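Local coordinates for coiled-coil quantitatively-enriched protein 1 (Schizosaccharomyces pombe, PDB 7CUJ) that links telomeres to the meiotic centrosome as a molecular adaptor, supporting telomere clustering, telomere length regulation and chromosome segregation, at residues I53-F56 and I57-H61; F188-I191 and E192-M195; I126-Q129 and F130-N133; P116-S119 and K120-L124; L107-L110 and F111-S115. All blocks are in the same frame, centred on the assembly; numbering follows the deposited sequence.

Interaction 1. Residues I53-F56 and I57-H61; sequences IRLF and IQSAH
Ile53 and Ile57, one turn apart on the same helix, meet branch to branch: CG2 of Ile53 lies 3.9 Å from CD1 of Ile57, the two side chains slanting across one another. In Ile57 the CG1 branch stands beside its own backbone N (chi1 -72°), which brings CG1 back along the helix to 3.4 Å from Ile53 O, so the aliphatic chain lies against the carbonyl that its own N-H also uses. Phe56 swings its ring anti to the backbone N (chi1 169°); CD2 comes to 4.2 Å from CG1 of Ile57, while the ring as a whole is turned toward other helices. All of this sits midway along helix 47-65, which packs among other helices: 20-32, 34-41 and 232-243 pack on Phe56, whose ring also meets Phe33 edge-to-face, and Leu233 and Ile217 cover Ile57. Ser59 takes the other side of the turn. Its OG, next to its own backbone N, bonds back to Leu55 O at 2.8 Å, and Ser59 N bonds to the same oxygen at 3.0 Å. The two donors arrive from opposite faces of the carbonyl plane, so Leu55 O is gripped twice and the buried hydroxyl is satisfied within the helix. Leu55 and Ser59 also pack on an apolar side chain of another protein chain. Gln58 bonds through its backbone N to Arg54 O at 2.9 Å. Beyond CB its chain bends at chi2 (59°) and leads away from the preceding turn, and NE2 bonds to Glu192 OE1 and Asn62 OD1.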
loop_
_atom_site.group_PDB
_atom_site.type_symbol
_atom_site.label_atom_id
_atom_site.label_comp_id
_atom_site.label_asym_id
_atom_site.label_seq_id
_atom_site.Cartn_x
_atom_site.Cartn_y
_atom_site.Cartn_z
ATOM N N ILE A 53 -10.118 -2.480 6.058
ATOM C CA ILE A 53 -10.686 -1.172 6.334
ATOM C C ILE A 53 -11.260 -1.152 7.750
ATOM O O ILE A 53 -11.232 -0.115 8.407
ATOM C CB ILE A 53 -11.713 -0.753 5.259
ATOM C CG1 ILE A 53 -11.039 -0.421 3.924
ATOM C CG2 ILE A 53 -12.589 0.396 5.744
ATOM C CD1 ILE A 53 -10.114 0.776 3.969
ATOM N N ARG A 54 -11.754 -2.304 8.224
ATOM C CA ARG A 54 -12.268 -2.401 9.583
ATOM C C ARG A 54 -11.135 -2.185 10.586
ATOM O O ARG A 54 -11.358 -1.606 11.643
ATOM C CB ARG A 54 -13.037 -3.707 9.811
ATOM C CG ARG A 54 -14.444 -3.692 9.227
ATOM C CD ARG A 54 -15.352 -4.799 9.733
ATOM N NE ARG A 54 -14.780 -6.129 9.561
ATOM C CZ ARG A 54 -14.818 -6.837 8.435
ATOM N NH1 ARG A 54 -15.405 -6.349 7.355
ATOM N NH2 ARG A 54 -14.262 -8.036 8.393
ATOM N N LEU A 55 -9.925 -2.634 10.233
ATOM C CA LEU A 55 -8.760 -2.432 11.082
ATOM C C LEU A 55 -8.365 -0.955 11.086
ATOM O O LEU A 55 -7.951 -0.429 12.118
ATOM C CB LEU A 55 -7.612 -3.329 10.607
ATOM C CG LEU A 55 -6.301 -3.193 11.383
ATOM C CD1 LEU A 55 -6.453 -3.648 12.832
ATOM C CD2 LEU A 55 -5.173 -3.946 10.688
ATOM N N PHE A 56 -8.505 -0.298 9.925
ATOM C CA PHE A 56 -8.266 1.132 9.811
ATOM C C PHE A 56 -9.211 1.886 10.742
ATOM O O PHE A 56 -8.785 2.766 11.486
ATOM C CB PHE A 56 -8.460 1.630 8.374
ATOM C CG PHE A 56 -8.470 3.133 8.264
ATOM C CD1 PHE A 56 -7.285 3.856 8.307
ATOM C CD2 PHE A 56 -9.665 3.834 8.165
ATOM C CE1 PHE A 56 -7.293 5.240 8.232
ATOM C CE2 PHE A 56 -9.671 5.219 8.094
ATOM C CZ PHE A 56 -8.486 5.921 8.128
ATOM N N ILE A 57 -10.496 1.524 10.687
ATOM C CA ILE A 57 -11.521 2.172 11.485
ATOM C C ILE A 57 -11.234 1.964 12.971
ATOM O O ILE A 57 -11.348 2.908 13.751
ATOM C CB ILE A 57 -12.929 1.706 11.056
ATOM C CG1 ILE A 57 -13.303 2.299 9.692
ATOM C CG2 ILE A 57 -13.968 2.036 12.124
ATOM C CD1 ILE A 57 -14.437 1.581 8.993
ATOM N N GLN A 58 -10.841 0.736 13.345
ATOM C CA GLN A 58 -10.568 0.397 14.733
ATOM C C GLN A 58 -9.414 1.249 15.257
ATOM O O GLN A 58 -9.512 1.830 16.336
ATOM C CB GLN A 58 -10.283 -1.099 14.897
ATOM C CG GLN A 58 -10.158 -1.543 16.351
ATOM C CD GLN A 58 -11.403 -1.247 17.153
ATOM O OE1 GLN A 58 -12.481 -1.780 16.884
ATOM N NE2 GLN A 58 -11.267 -0.383 18.150
ATOM N N SER A 59 -8.337 1.330 14.467
ATOM C CA SER A 59 -7.148 2.102 14.802
ATOM C C SER A 59 -7.489 3.578 14.994
ATOM O O SER A 59 -6.921 4.229 15.868
ATOM C CB SER A 59 -6.093 1.944 13.740
ATOM O OG SER A 59 -5.798 0.578 13.521
ATOM N N ALA A 60 -8.397 4.096 14.156
ATOM C CA ALA A 60 -8.805 5.489 14.205
ATOM C C ALA A 60 -9.602 5.745 15.487
ATOM O O ALA A 60 -9.397 6.761 16.156
ATOM C CB ALA A 60 -9.582 5.839 12.959
ATOM N N HIS A 61 -10.487 4.796 15.825
ATOM C CA HIS A 61 -11.201 4.808 17.094
ATOM C C HIS A 61 -10.216 4.857 18.257
ATOM O O HIS A 61 -10.407 5.638 19.188
ATOM C CB HIS A 61 -12.127 3.591 17.224
ATOM C CG HIS A 61 -13.453 3.771 16.569
ATOM N ND1 HIS A 61 -14.262 4.860 16.830
ATOM C CD2 HIS A 61 -14.121 3.006 15.681
ATOM C CE1 HIS A 61 -15.367 4.761 16.122
ATOM N NE2 HIS A 61 -15.308 3.631 15.411
#

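Interaction 2. Residues F188-I191 and E192-M195; sequences FYDI and EAYM
Asp190 OD1 takes two hydrogen bonds, one from the backbone N of Ala193 at 2.7 Å and one from the hydroxyl of Ser127. The first makes Asp190 the N-cap of the helix, and Ala193 N meets the oxygen nearly end-on to its C-O bond. With CG between the backbone N and the carbonyl carbon (chi1 60°), the carboxylate reaches forward to the first turn, and CB of Ala193 then lies 3.3 Å from the same OD1. The negative charge faces the amino end of the helix, where the dipole would probably help to stabilise it. Tyr194 N bonds to Asp190 O at 3.3 Å, and Met195 N to Ile191 O at 2.7 Å with an almost straight N-H. On the apolar side Phe188 and Tyr194 form a T-shaped pair, planes 81° apart: CD1 on the edge of Tyr194 stands over the centre of the Phe188 face, 3.8 Å from Phe188 CD2. CD1 of Phe188 also reaches 3.5 Å from Tyr194 CA, pressing the ring against the helix backbone. An alanine in place of Phe188 is likely to open a gap beneath the Tyr194 edge and leave that ring freer to turn. Ile191 CG2 touches Met195 CG on the next turn. Together these contacts make an N-capped helix start at the carboxyl end of strand 184-188, the strand-to-helix junction of a parallel alpha/beta sheet.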
loop_
_atom_site.group_PDB
_atom_site.type_symbol
_atom_site.label_atom_id
_atom_site.label_comp_id
_atom_site.label_asym_id
_atom_site.label_seq_id
_atom_site.Cartn_x
_atom_site.Cartn_y
_atom_site.Cartn_z
ATOM N N PHE A 188 -20.678 9.644 27.008
ATOM C CA PHE A 188 -19.958 8.701 26.170
ATOM C C PHE A 188 -18.553 9.235 25.923
ATOM O O PHE A 188 -18.383 10.269 25.278
ATOM C CB PHE A 188 -20.727 8.433 24.877
ATOM C CG PHE A 188 -21.952 7.585 25.092
ATOM C CD1 PHE A 188 -21.880 6.202 25.002
ATOM C CD2 PHE A 188 -23.165 8.163 25.438
ATOM C CE1 PHE A 188 -23.002 5.419 25.223
ATOM C CE2 PHE A 188 -24.286 7.379 25.660
ATOM C CZ PHE A 188 -24.202 6.009 25.550
ATOM N N TYR A 189 -17.559 8.523 26.469
ATOM C CA TYR A 189 -16.168 8.911 26.302
ATOM C C TYR A 189 -15.800 8.876 24.819
ATOM O O TYR A 189 -15.015 9.700 24.356
ATOM C CB TYR A 189 -15.240 8.038 27.154
ATOM C CG TYR A 189 -13.777 8.380 27.021
ATOM C CD1 TYR A 189 -13.183 9.312 27.861
ATOM C CD2 TYR A 189 -12.985 7.787 26.047
ATOM C CE1 TYR A 189 -11.841 9.639 27.742
ATOM C CE2 TYR A 189 -11.641 8.101 25.916
ATOM C CZ TYR A 189 -11.069 9.032 26.766
ATOM O OH TYR A 189 -9.748 9.347 26.645
ATOM N N ASP A 190 -16.389 7.923 24.086
ATOM C CA ASP A 190 -16.036 7.680 22.697
ATOM C C ASP A 190 -17.259 7.192 21.923
ATOM O O ASP A 190 -18.197 6.649 22.507
ATOM C CB ASP A 190 -14.856 6.709 22.581
ATOM C CG ASP A 190 -15.128 5.353 23.208
ATOM O OD1 ASP A 190 -15.867 4.553 22.589
ATOM O OD2 ASP A 190 -14.615 5.113 24.319
ATOM N N ILE A 191 -17.212 7.384 20.599
ATOM C CA ILE A 191 -18.319 7.098 19.701
ATOM C C ILE A 191 -18.498 5.589 19.555
ATOM O O ILE A 191 -19.625 5.124 19.409
ATOM C CB ILE A 191 -18.129 7.819 18.349
ATOM C CG1 ILE A 191 -18.524 9.296 18.437
ATOM C CG2 ILE A 191 -18.856 7.109 17.214
ATOM C CD1 ILE A 191 -19.978 9.541 18.798
ATOM N N GLU A 192 -17.391 4.835 19.601
ATOM C CA GLU A 192 -17.459 3.381 19.558
ATOM C C GLU A 192 -18.411 2.885 20.647
ATOM O O GLU A 192 -19.259 2.033 20.388
ATOM C CB GLU A 192 -16.067 2.755 19.680
ATOM C CG GLU A 192 -16.056 1.254 19.434
ATOM C CD GLU A 192 -14.711 0.554 19.571
ATOM O OE1 GLU A 192 -13.699 1.106 19.088
ATOM O OE2 GLU A 192 -14.676 -0.547 20.162
ATOM N N ALA A 193 -18.271 3.441 21.858
ATOM C CA ALA A 193 -19.124 3.094 22.985
ATOM C C ALA A 193 -20.569 3.489 22.694
ATOM O O ALA A 193 -21.489 2.761 23.055
ATOM C CB ALA A 193 -18.618 3.740 24.252
ATOM N N TYR A 194 -20.755 4.639 22.032
ATOM C CA TYR A 194 -22.087 5.081 21.652
ATOM C C TYR A 194 -22.700 4.092 20.663
ATOM O O TYR A 194 -23.809 3.614 20.885
ATOM C CB TYR A 194 -22.080 6.516 21.119
ATOM C CG TYR A 194 -23.458 7.045 20.811
ATOM C CD1 TYR A 194 -24.256 7.582 21.810
ATOM C CD2 TYR A 194 -23.977 6.986 19.527
ATOM C CE1 TYR A 194 -25.529 8.057 21.537
ATOM C CE2 TYR A 194 -25.247 7.456 19.237
ATOM C CZ TYR A 194 -26.027 7.992 20.246
ATOM O OH TYR A 194 -27.280 8.459 19.971
ATOM N N MET A 195 -21.963 3.786 19.587
ATOM C CA MET A 195 -22.402 2.842 18.569
ATOM C C MET A 195 -22.873 1.552 19.235
ATOM O O MET A 195 -23.962 1.062 18.944
ATOM C CB MET A 195 -21.266 2.494 17.599
ATOM C CG MET A 195 -20.747 3.659 16.772
ATOM S SD MET A 195 -21.929 4.255 15.540
ATOM C CE MET A 195 -22.719 5.580 16.452
#

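Interaction 3. Residues I126-Q129 and F130-N133; sequences ISNQ and FLAN
The side-chain amides of Gln129 and Asn133 meet through an N-H and a carbonyl oxygen across one helical turn, their planes 36° apart. NE2 of Gln129 bonds to Asn133 OD1 at 2.8 Å; the acceptor lies in the Gln129 amide plane, whereas the donor stands 27° out of the Asn133 carbonyl plane. A bend at chi2 of Gln129 (62°) curls its end forward over the turn to make this bond. The Phe130 ring has Asn128 OD1 near its edge, and that oxygen lies 3.5 Å from Phe130 CB. Asn128 is the N-cap: its OD1 accepts from Leu131 N at 3.1 Å, the donor lying flat with the amide and meeting a lone pair of the oxygen, while Leu131 CG packs 3.5 Å from the same oxygen. Deeper in, Ile126 at the end of strand 121-126 sends CD1 to Leu131 CB and CG2 to Ala132 CB, each at 3.7 Å, its side chain crossing that of Leu131 at about a right angle. Ala132 also rests on Ile164 and Val166 of the neighbouring strand 162-166. The strand-to-helix turn is thus held by apolar packing toward the sheet, while on its more exposed side neutral amides bond the cap and bridge the first turn without bringing in a net charge.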
loop_
_atom_site.group_PDB
_atom_site.type_symbol
_atom_site.label_atom_id
_atom_site.label_comp_id
_atom_site.label_asym_id
_atom_site.label_seq_id
_atom_site.Cartn_x
_atom_site.Cartn_y
_atom_site.Cartn_z
ATOM N N ILE A 126 -17.152 3.895 28.143
ATOM C CA ILE A 126 -15.866 3.899 27.466
ATOM C C ILE A 126 -15.603 2.489 26.940
ATOM O O ILE A 126 -15.854 1.510 27.639
ATOM C CB ILE A 126 -14.755 4.416 28.409
ATOM C CG1 ILE A 126 -13.426 4.644 27.682
ATOM C CG2 ILE A 126 -14.593 3.520 29.629
ATOM C CD1 ILE A 126 -12.431 5.467 28.471
ATOM N N SER A 127 -15.111 2.395 25.700
ATOM C CA SER A 127 -15.028 1.116 25.011
ATOM C C SER A 127 -13.612 0.547 25.079
ATOM O O SER A 127 -13.083 0.073 24.076
ATOM C CB SER A 127 -15.521 1.231 23.586
ATOM O OG SER A 127 -14.694 2.108 22.839
ATOM N N ASN A 128 -13.019 0.577 26.278
ATOM C CA ASN A 128 -11.655 0.120 26.495
ATOM C C ASN A 128 -11.428 -0.111 27.987
ATOM O O ASN A 128 -11.613 0.801 28.792
ATOM C CB ASN A 128 -10.634 1.114 25.937
ATOM C CG ASN A 128 -9.236 0.536 25.894
ATOM O OD1 ASN A 128 -8.466 0.693 26.837
ATOM N ND2 ASN A 128 -8.911 -0.159 24.816
ATOM N N GLN A 129 -11.006 -1.333 28.340
ATOM C CA GLN A 129 -10.864 -1.733 29.732
ATOM C C GLN A 129 -9.718 -0.965 30.387
ATOM O O GLN A 129 -9.886 -0.418 31.472
ATOM C CB GLN A 129 -10.680 -3.247 29.852
ATOM C CG GLN A 129 -10.612 -3.746 31.291
ATOM C CD GLN A 129 -11.881 -3.473 32.066
ATOM O OE1 GLN A 129 -12.949 -3.991 31.747
ATOM N NE2 GLN A 129 -11.770 -2.656 33.101
ATOM N N PHE A 130 -8.564 -0.925 29.713
ATOM C CA PHE A 130 -7.380 -0.278 30.255
ATOM C C PHE A 130 -7.675 1.181 30.596
ATOM O O PHE A 130 -7.335 1.641 31.684
ATOM C CB PHE A 130 -6.187 -0.408 29.302
ATOM C CG PHE A 130 -5.032 0.490 29.665
ATOM C CD1 PHE A 130 -4.266 0.236 30.794
ATOM C CD2 PHE A 130 -4.736 1.612 28.905
ATOM C CE1 PHE A 130 -3.221 1.077 31.147
ATOM C CE2 PHE A 130 -3.687 2.450 29.258
ATOM C CZ PHE A 130 -2.932 2.181 30.376
ATOM N N LEU A 131 -8.304 1.896 29.656
ATOM C CA LEU A 131 -8.561 3.319 29.812
ATOM C C LEU A 131 -9.588 3.553 30.915
ATOM O O LEU A 131 -9.462 4.507 31.678
ATOM C CB LEU A 131 -9.025 3.911 28.479
ATOM C CG LEU A 131 -7.933 4.076 27.422
ATOM C CD1 LEU A 131 -8.522 4.562 26.107
ATOM C CD2 LEU A 131 -6.846 5.024 27.907
ATOM N N ALA A 132 -10.593 2.671 30.989
ATOM C CA ALA A 132 -11.572 2.701 32.066
ATOM C C ALA A 132 -10.859 2.703 33.417
ATOM O O ALA A 132 -11.170 3.519 34.280
ATOM C CB ALA A 132 -12.518 1.531 31.946
ATOM N N ASN A 133 -9.887 1.794 33.572
ATOM C CA ASN A 133 -9.151 1.629 34.815
ATOM C C ASN A 133 -8.309 2.872 35.092
ATOM O O ASN A 133 -8.290 3.368 36.217
ATOM C CB ASN A 133 -8.260 0.383 34.799
ATOM C CG ASN A 133 -9.013 -0.905 34.539
ATOM O OD1 ASN A 133 -10.231 -0.969 34.695
ATOM N ND2 ASN A 133 -8.291 -1.944 34.145
#

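Interaction 4. Residues P116-S119 and K120-L124; sequences PSYS and KTFFL
Tyr118 lies alongside Lys120, both side chains pointing the same way, where the chain enters strand 121-126, an inner strand of the parallel sheet of this alpha/beta domain. Pro116 and Ser117 bring the chain round from helix 102-112, and Tyr118 is the first residue of the turn to reach forward. Its CG is anti to the backbone N (chi1 -171°), which carries the ring forward beside Lys120: CE2 comes to 3.5 Å from Lys120 CB. Tyr118 CE2 also lies 4.0 Å from Phe122 CE2. These two rings are nearly parallel, 20° apart, but slid so far past each other, with centroids 5.9 Å apart, that they scarcely overlap. Leu293 of helix 275-294 packs on both rings. Ser119, next in the chain, carries the backbone on to Lys120. The extended Lys120 chain runs past the phenol, and its NZ continues to a salt bridge with Glu297. The aliphatic part of the lysine thus shields the tyrosine hydroxyl, which is buried with no polar partner in the model: Tyr118 OH sits 3.3 Å from Lys120 CD.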
loop_
_atom_site.group_PDB
_atom_site.type_symbol
_atom_site.label_atom_id
_atom_site.label_comp_id
_atom_site.label_asym_id
_atom_site.label_seq_id
_atom_site.Cartn_x
_atom_site.Cartn_y
_atom_site.Cartn_z
ATOM N N PRO A 116 -18.551 20.503 45.178
ATOM C CA PRO A 116 -19.371 19.577 45.966
ATOM C C PRO A 116 -20.856 19.931 46.061
ATOM O O PRO A 116 -21.619 19.214 46.705
ATOM C CB PRO A 116 -18.714 19.658 47.353
ATOM C CG PRO A 116 -18.218 21.086 47.447
ATOM C CD PRO A 116 -17.855 21.484 46.030
ATOM N N SER A 117 -21.256 21.033 45.412
ATOM C CA SER A 117 -22.639 21.490 45.428
ATOM C C SER A 117 -23.520 20.542 44.615
ATOM O O SER A 117 -24.525 20.042 45.117
ATOM C CB SER A 117 -22.751 22.916 44.943
ATOM O OG SER A 117 -22.192 23.059 43.644
ATOM N N TYR A 118 -23.116 20.300 43.361
ATOM C CA TYR A 118 -23.832 19.452 42.420
ATOM C C TYR A 118 -23.897 18.024 42.956
ATOM O O TYR A 118 -22.919 17.524 43.511
ATOM C CB TYR A 118 -23.125 19.495 41.063
ATOM C CG TYR A 118 -23.851 18.837 39.917
ATOM C CD1 TYR A 118 -24.815 19.522 39.190
ATOM C CD2 TYR A 118 -23.555 17.537 39.534
ATOM C CE1 TYR A 118 -25.478 18.931 38.126
ATOM C CE2 TYR A 118 -24.205 16.933 38.469
ATOM C CZ TYR A 118 -25.171 17.630 37.763
ATOM O OH TYR A 118 -25.819 17.041 36.715
ATOM N N SER A 119 -25.056 17.374 42.775
ATOM C CA SER A 119 -25.280 16.039 43.309
ATOM C C SER A 119 -26.209 15.217 42.413
ATOM O O SER A 119 -27.272 14.774 42.848
ATOM C CB SER A 119 -25.765 16.091 44.742
ATOM O OG SER A 119 -26.969 16.836 44.849
ATOM N N LYS A 120 -25.785 15.014 41.160
ATOM C CA LYS A 120 -26.379 14.037 40.261
ATOM C C LYS A 120 -25.313 12.996 39.931
ATOM O O LYS A 120 -24.127 13.316 39.891
ATOM C CB LYS A 120 -26.897 14.727 38.994
ATOM C CG LYS A 120 -27.686 13.855 38.024
ATOM C CD LYS A 120 -27.891 14.518 36.676
ATOM C CE LYS A 120 -29.115 14.019 35.938
ATOM N NZ LYS A 120 -29.304 14.723 34.649
ATOM N N THR A 121 -25.748 11.751 39.702
ATOM C CA THR A 121 -24.837 10.640 39.472
ATOM C C THR A 121 -24.562 10.508 37.974
ATOM O O THR A 121 -25.489 10.318 37.189
ATOM C CB THR A 121 -25.391 9.341 40.077
ATOM O OG1 THR A 121 -26.620 9.027 39.418
ATOM C CG2 THR A 121 -25.625 9.430 41.570
ATOM N N PHE A 122 -23.282 10.615 37.590
ATOM C CA PHE A 122 -22.882 10.467 36.199
ATOM C C PHE A 122 -22.639 9.001 35.857
ATOM O O PHE A 122 -22.134 8.238 36.676
ATOM C CB PHE A 122 -21.610 11.260 35.890
ATOM C CG PHE A 122 -21.814 12.737 35.674
ATOM C CD1 PHE A 122 -22.532 13.207 34.585
ATOM C CD2 PHE A 122 -21.277 13.658 36.558
ATOM C CE1 PHE A 122 -22.716 14.569 34.392
ATOM C CE2 PHE A 122 -21.459 15.019 36.364
ATOM C CZ PHE A 122 -22.180 15.472 35.283
ATOM N N PHE A 123 -23.008 8.638 34.622
ATOM C CA PHE A 123 -22.604 7.397 33.984
ATOM C C PHE A 123 -21.725 7.733 32.784
ATOM O O PHE A 123 -22.158 8.450 31.884
ATOM C CB PHE A 123 -23.825 6.617 33.491
ATOM C CG PHE A 123 -24.334 5.559 34.435
ATOM C CD1 PHE A 123 -23.803 4.277 34.416
ATOM C CD2 PHE A 123 -25.351 5.841 35.335
ATOM C CE1 PHE A 123 -24.274 3.301 35.283
ATOM C CE2 PHE A 123 -25.822 4.865 36.202
ATOM C CZ PHE A 123 -25.283 3.597 36.173
ATOM N N LEU A 124 -20.490 7.218 32.786
ATOM C CA LEU A 124 -19.591 7.383 31.656
ATOM C C LEU A 124 -19.330 6.025 31.006
ATOM O O LEU A 124 -18.936 5.073 31.675
ATOM C CB LEU A 124 -18.292 8.058 32.112
ATOM C CG LEU A 124 -17.279 8.351 31.005
ATOM C CD1 LEU A 124 -16.657 9.726 31.180
ATOM C CD2 LEU A 124 -16.201 7.277 30.937
#

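Interaction 5. Residues L107-L110 and F111-S115; sequences LQEL and FKNLS
Asn113 and Glu109 make the close part of this contact, at the carboxyl end of helix 102-112. Glu109 O accepts from Asn113 N at 3.2 Å and from Asn113 ND2 at 3.1 Å, the two donors approaching from opposite faces of the carbonyl plane. With CG beside its own backbone N (chi1 -74°), the asparagine folds its amide back over the final turn. Asn113 N is shared, since it also bonds to Leu110 O at 3.3 Å from well above that carbonyl plane. Replacing the asparagine by alanine is likely to leave Glu109 O with its backbone donor alone and the end of the helix less firmly held. Phe111 sets CD2, on its ring edge, 3.1 Å from Leu107 O, and Leu110 and Leu114 pack on Ala290 of helix 275-294. The side toward solvent, where Lys112 is exposed, is looser. The lysine lies along its partner Glu109 with CD 3.4 Å from OE1, but NZ stands 3.8 Å from OE2, a long salt bridge, and Arg283 gives that carboxylate a second, weak ion pair. Ser115 then leaves the helix with positive phi. Polar grip is therefore concentrated on Glu109 O and Leu110 O, near the end of the helix, whereas the charged pair is probably a modest, loosely directed attraction.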
loop_
_atom_site.group_PDB
_atom_site.type_symbol
_atom_site.label_atom_id
_atom_site.label_comp_id
_atom_site.label_asym_id
_atom_site.label_seq_id
_atom_site.Cartn_x
_atom_site.Cartn_y
_atom_site.Cartn_z
ATOM N N LEU A 107 -12.784 16.072 31.489
ATOM C CA LEU A 107 -13.431 15.413 32.613
ATOM C C LEU A 107 -12.889 15.958 33.933
ATOM O O LEU A 107 -13.642 16.108 34.893
ATOM C CB LEU A 107 -13.232 13.898 32.496
ATOM C CG LEU A 107 -14.073 13.206 31.422
ATOM C CD1 LEU A 107 -13.620 11.769 31.224
ATOM C CD2 LEU A 107 -15.555 13.253 31.762
ATOM N N GLN A 108 -11.587 16.267 33.962
ATOM C CA GLN A 108 -10.937 16.820 35.139
ATOM C C GLN A 108 -11.526 18.193 35.454
ATOM O O GLN A 108 -11.932 18.448 36.585
ATOM C CB GLN A 108 -9.429 16.936 34.907
ATOM C CG GLN A 108 -8.640 17.326 36.151
ATOM C CD GLN A 108 -7.365 18.055 35.802
ATOM O OE1 GLN A 108 -7.376 19.223 35.421
ATOM N NE2 GLN A 108 -6.246 17.365 35.939
ATOM N N GLU A 109 -11.566 19.060 34.434
ATOM C CA GLU A 109 -11.939 20.457 34.595
ATOM C C GLU A 109 -13.443 20.585 34.830
ATOM O O GLU A 109 -13.890 21.583 35.392
ATOM C CB GLU A 109 -11.499 21.288 33.388
ATOM C CG GLU A 109 -9.991 21.393 33.225
ATOM C CD GLU A 109 -9.241 22.192 34.280
ATOM O OE1 GLU A 109 -9.872 23.030 34.963
ATOM O OE2 GLU A 109 -8.017 21.981 34.408
ATOM N N LEU A 110 -14.210 19.576 34.396
ATOM C CA LEU A 110 -15.651 19.577 34.596
ATOM C C LEU A 110 -15.960 19.493 36.089
ATOM O O LEU A 110 -16.696 20.325 36.611
ATOM C CB LEU A 110 -16.294 18.417 33.827
ATOM C CG LEU A 110 -17.820 18.337 33.905
ATOM C CD1 LEU A 110 -18.474 19.494 33.161
ATOM C CD2 LEU A 110 -18.324 17.006 33.368
ATOM N N PHE A 111 -15.379 18.491 36.762
ATOM C CA PHE A 111 -15.638 18.241 38.171
ATOM C C PHE A 111 -14.970 19.304 39.041
ATOM O O PHE A 111 -15.453 19.605 40.130
ATOM C CB PHE A 111 -15.233 16.815 38.554
ATOM C CG PHE A 111 -16.133 15.745 37.990
ATOM C CD1 PHE A 111 -17.400 15.535 38.512
ATOM C CD2 PHE A 111 -15.716 14.951 36.932
ATOM C CE1 PHE A 111 -18.231 14.554 37.990
ATOM C CE2 PHE A 111 -16.548 13.970 36.409
ATOM C CZ PHE A 111 -17.803 13.774 36.939
ATOM N N LYS A 112 -13.866 19.868 38.536
ATOM C CA LYS A 112 -13.130 20.937 39.193
ATOM C C LYS A 112 -14.035 22.154 39.371
ATOM O O LYS A 112 -13.956 22.844 40.386
ATOM C CB LYS A 112 -11.904 21.305 38.351
ATOM C CG LYS A 112 -10.711 21.867 39.113
ATOM C CD LYS A 112 -9.494 22.029 38.227
ATOM C CE LYS A 112 -8.185 21.965 38.986
ATOM N NZ LYS A 112 -7.041 21.727 38.073
ATOM N N ASN A 113 -14.891 22.404 38.371
ATOM C CA ASN A 113 -15.757 23.572 38.333
ATOM C C ASN A 113 -17.192 23.191 38.696
ATOM O O ASN A 113 -18.072 24.047 38.693
ATOM C CB ASN A 113 -15.709 24.274 36.972
ATOM C CG ASN A 113 -14.431 25.053 36.747
ATOM O OD1 ASN A 113 -14.147 26.014 37.462
ATOM N ND2 ASN A 113 -13.657 24.654 35.752
ATOM N N LEU A 114 -17.421 21.908 39.004
ATOM C CA LEU A 114 -18.746 21.450 39.397
ATOM C C LEU A 114 -18.858 21.454 40.920
ATOM O O LEU A 114 -19.934 21.714 41.457
ATOM C CB LEU A 114 -19.011 20.060 38.807
ATOM C CG LEU A 114 -20.472 19.727 38.500
ATOM C CD1 LEU A 114 -21.136 20.826 37.681
ATOM C CD2 LEU A 114 -20.570 18.397 37.771
ATOM N N SER A 115 -17.739 21.156 41.599
ATOM C CA SER A 115 -17.581 21.366 43.033
ATOM C C SER A 115 -18.451 20.387 43.827
ATOM O O SER A 115 -19.042 19.481 43.241
ATOM C CB SER A 115 -17.853 22.812 43.402
ATOM O OG SER A 115 -17.235 23.704 42.483
#

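How the interactions relate
Along the chain the order is interaction 1, 5, 4, 3, 2. Interactions 5 and 4 close helix 102-112 and open strand 121-126, their centres about 10 Å apart, with Phe111 against Phe122. Interactions 3 and 2 stand where adjacent strands 121-126 and 184-188 of the parallel sheet run into helices, about 11 Å between centres, joined by Ser127 OG and Asp190 OD1. Interaction 1, on helix 47-65, has its centre about 32 Å from that of interaction 5, yet touches interaction 2 through Gln58 and Glu192. Interactions 2 to 5 thus line one alpha/beta core, and interaction 1 connects it to helices where another protein chain packs; this chain is one piece of a longer protein, whose adaptor role belongs to the whole.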